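Local coordinates for protein peptidyl-lys metalloendopeptidase (PDB 1G12) that cleaves peptide bonds on the amino side of lysine residues as a zinc-dependent endopeptidase of the aspzincin family, at residues E26-S29 and Y30-H34. Residues are numbered along the deposited sequence; the frame is centred on the assembly and turned at random.
Sequences ESLS and YLQTH
Leu28 and Gln32, one turn apart, lay their side chains across each other at a slant, Leu28 CD1 resting 3.7 Å from Gln32 NE2. The leucine reaches its neighbour because CG stands opposite the backbone N (chi1 170°), while the glutamine, extended beyond CG, passes close to the Leu28 carbonyl oxygen, with CG 3.3 Å from Leu28 O. Leu28 also packs against Leu57 and Thr61 of helix 50-64, and an alanine here would probably open a gap beside that helix and leave the Gln32 amide freer to turn. The pair belongs to the last turns of the long helix 7-33, where side-chain donors join the backbone ones at the carbonyls. Ser29 O is gripped twice by one residue: Thr33 N approaches nearly in line with the carbonyl at 3.1 Å, and Thr33 OG1 comes in from outside the carbonyl plane at 3.2 Å. With chi1 at 61°, the threonine hydroxyl is folded back over the preceding turn. His34, the first residue to leave helical geometry, gives ND1 to Tyr30 O at 2.8 Å, an acceptor that also takes His34 N. The imidazole lies over one face of the Tyr30 ring, the two planes nearly parallel, with ND1 3.4 Å above the ring plane. The Tyr30 hydroxyl is hydrogen-bonded to the C-terminal carboxylate of Ser167 and to Thr38, tying this helix end to the chain terminus.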
ATOM      1  N   GLU A  26      -7.384   0.249   9.477  1.00 11.36           N
ATOM      2  CA  GLU A  26      -7.687   1.634   9.815  1.00 11.39           C
ATOM      3  C   GLU A  26      -8.128   2.414   8.578  1.00 11.08           C
ATOM      4  O   GLU A  26      -9.059   3.222   8.641  1.00 11.03           O
ATOM      5  CB  GLU A  26      -6.465   2.283  10.475  1.00 12.00           C
ATOM      6  CG  GLU A  26      -6.699   3.674  11.056  1.00 13.10           C
ATOM      7  CD  GLU A  26      -6.559   4.782  10.031  1.00 13.73           C
ATOM      8  OE1 GLU A  26      -5.783   4.614   9.061  1.00 14.07           O
ATOM      9  OE2 GLU A  26      -7.225   5.827  10.203  1.00 14.55           O
ATOM     10  N   SER A  27      -7.473   2.153   7.450  1.00 10.76           N
ATOM     11  CA  SER A  27      -7.808   2.824   6.198  1.00 10.50           C
ATOM     12  C   SER A  27      -9.215   2.466   5.743  1.00 10.26           C
ATOM     13  O   SER A  27      -9.950   3.323   5.254  1.00 10.05           O
ATOM     14  CB  SER A  27      -6.813   2.450   5.100  1.00 10.38           C
ATOM     15  OG  SER A  27      -5.503   2.867   5.430  1.00 10.40           O
ATOM     16  N   LEU A  28      -9.569   1.187   5.859  1.00 10.16           N
ATOM     17  CA  LEU A  28     -10.896   0.728   5.466  1.00 10.20           C
ATOM     18  C   LEU A  28     -11.938   1.418   6.330  1.00 10.16           C
ATOM     19  O   LEU A  28     -12.932   1.930   5.818  1.00 10.28           O
ATOM     20  CB  LEU A  28     -11.021  -0.791   5.607  1.00 10.20           C
ATOM     21  CG  LEU A  28     -12.434  -1.360   5.445  1.00 10.06           C
ATOM     22  CD1 LEU A  28     -13.012  -1.017   4.085  1.00 10.08           C
ATOM     23  CD2 LEU A  28     -12.410  -2.864   5.658  1.00 10.20           C
ATOM     24  N   SER A  29     -11.686   1.456   7.636  1.00 10.11           N
ATOM     25  CA  SER A  29     -12.604   2.101   8.565  1.00 10.26           C
ATOM     26  C   SER A  29     -12.789   3.565   8.193  1.00 10.21           C
ATOM     27  O   SER A  29     -13.909   4.074   8.187  1.00 10.48           O
ATOM     28  CB  SER A  29     -12.083   2.012   9.991  1.00 10.17           C
ATOM     29  OG  SER A  29     -12.842   2.864  10.838  1.00 10.27           O
ATOM     30  N   TYR A  30     -11.688   4.236   7.871  1.00 10.27           N
ATOM     31  CA  TYR A  30     -11.755   5.643   7.500  1.00 10.34           C
ATOM     32  C   TYR A  30     -12.691   5.841   6.311  1.00 10.38           C
ATOM     33  O   TYR A  30     -13.577   6.699   6.340  1.00 10.11           O
ATOM     34  CB  TYR A  30     -10.357   6.176   7.171  1.00 10.44           C
ATOM     35  CG  TYR A  30     -10.332   7.661   6.889  1.00 10.44           C
ATOM     36  CD1 TYR A  30      -9.900   8.561   7.857  1.00 10.64           C
ATOM     37  CD2 TYR A  30     -10.777   8.168   5.667  1.00 10.62           C
ATOM     38  CE1 TYR A  30      -9.912   9.929   7.618  1.00 10.79           C
ATOM     39  CE2 TYR A  30     -10.797   9.531   5.419  1.00 10.92           C
ATOM     40  CZ  TYR A  30     -10.366  10.405   6.397  1.00 11.03           C
ATOM     41  OH  TYR A  30     -10.406  11.756   6.162  1.00 11.08           O
ATOM     42  N   LEU A  31     -12.502   5.034   5.272  1.00 10.48           N
ATOM     43  CA  LEU A  31     -13.324   5.139   4.077  1.00 10.83           C
ATOM     44  C   LEU A  31     -14.797   4.837   4.339  1.00 11.08           C
ATOM     45  O   LEU A  31     -15.672   5.382   3.675  1.00 11.14           O
ATOM     46  CB  LEU A  31     -12.765   4.238   2.974  1.00 10.66           C
ATOM     47  CG  LEU A  31     -11.393   4.695   2.474  1.00 10.69           C
ATOM     48  CD1 LEU A  31     -10.745   3.615   1.636  1.00 10.79           C
ATOM     49  CD2 LEU A  31     -11.541   5.989   1.684  1.00 10.79           C
ATOM     50  N   GLN A  32     -15.070   4.000   5.334  1.00 11.33           N
ATOM     51  CA  GLN A  32     -16.449   3.656   5.667  1.00 11.75           C
ATOM     52  C   GLN A  32     -17.181   4.746   6.434  1.00 11.96           C
ATOM     53  O   GLN A  32     -18.397   4.885   6.304  1.00 11.89           O
ATOM     54  CB  GLN A  32     -16.500   2.361   6.475  1.00 12.05           C
ATOM     55  CG  GLN A  32     -16.112   1.140   5.669  1.00 12.32           C
ATOM     56  CD  GLN A  32     -16.276  -0.148   6.440  1.00 12.81           C
ATOM     57  OE1 GLN A  32     -16.386  -0.145   7.666  1.00 13.43           O
ATOM     58  NE2 GLN A  32     -16.275  -1.265   5.722  1.00 12.81           N
ATOM     59  N   THR A  33     -16.437   5.535   7.207  1.00 12.08           N
ATOM     60  CA  THR A  33     -17.043   6.586   8.018  1.00 12.41           C
ATOM     61  C   THR A  33     -16.965   7.990   7.437  1.00 12.65           C
ATOM     62  O   THR A  33     -17.610   8.906   7.940  1.00 12.86           O
ATOM     63  CB  THR A  33     -16.462   6.594   9.442  1.00 12.48           C
ATOM     64  OG1 THR A  33     -15.054   6.843   9.384  1.00 12.45           O
ATOM     65  CG2 THR A  33     -16.719   5.260  10.125  1.00 12.54           C
ATOM     66  N   HIS A  34     -16.148   8.168   6.408  1.00 12.86           N
ATOM     67  CA  HIS A  34     -16.025   9.470   5.764  1.00 13.20           C
ATOM     68  C   HIS A  34     -16.605   9.343   4.368  1.00 13.62           C
ATOM     69  O   HIS A  34     -16.007   8.719   3.488  1.00 13.86           O
ATOM     70  CB  HIS A  34     -14.568   9.919   5.691  1.00 13.10           C
ATOM     71  CG  HIS A  34     -13.926  10.107   7.031  1.00 12.88           C
ATOM     72  ND1 HIS A  34     -13.542   9.048   7.823  1.00 12.75           N
ATOM     73  CD2 HIS A  34     -13.576  11.227   7.706  1.00 13.04           C
ATOM     74  CE1 HIS A  34     -12.979   9.506   8.927  1.00 12.89           C
ATOM     75  NE2 HIS A  34     -12.988  10.826   8.881  1.00 12.70           N
TER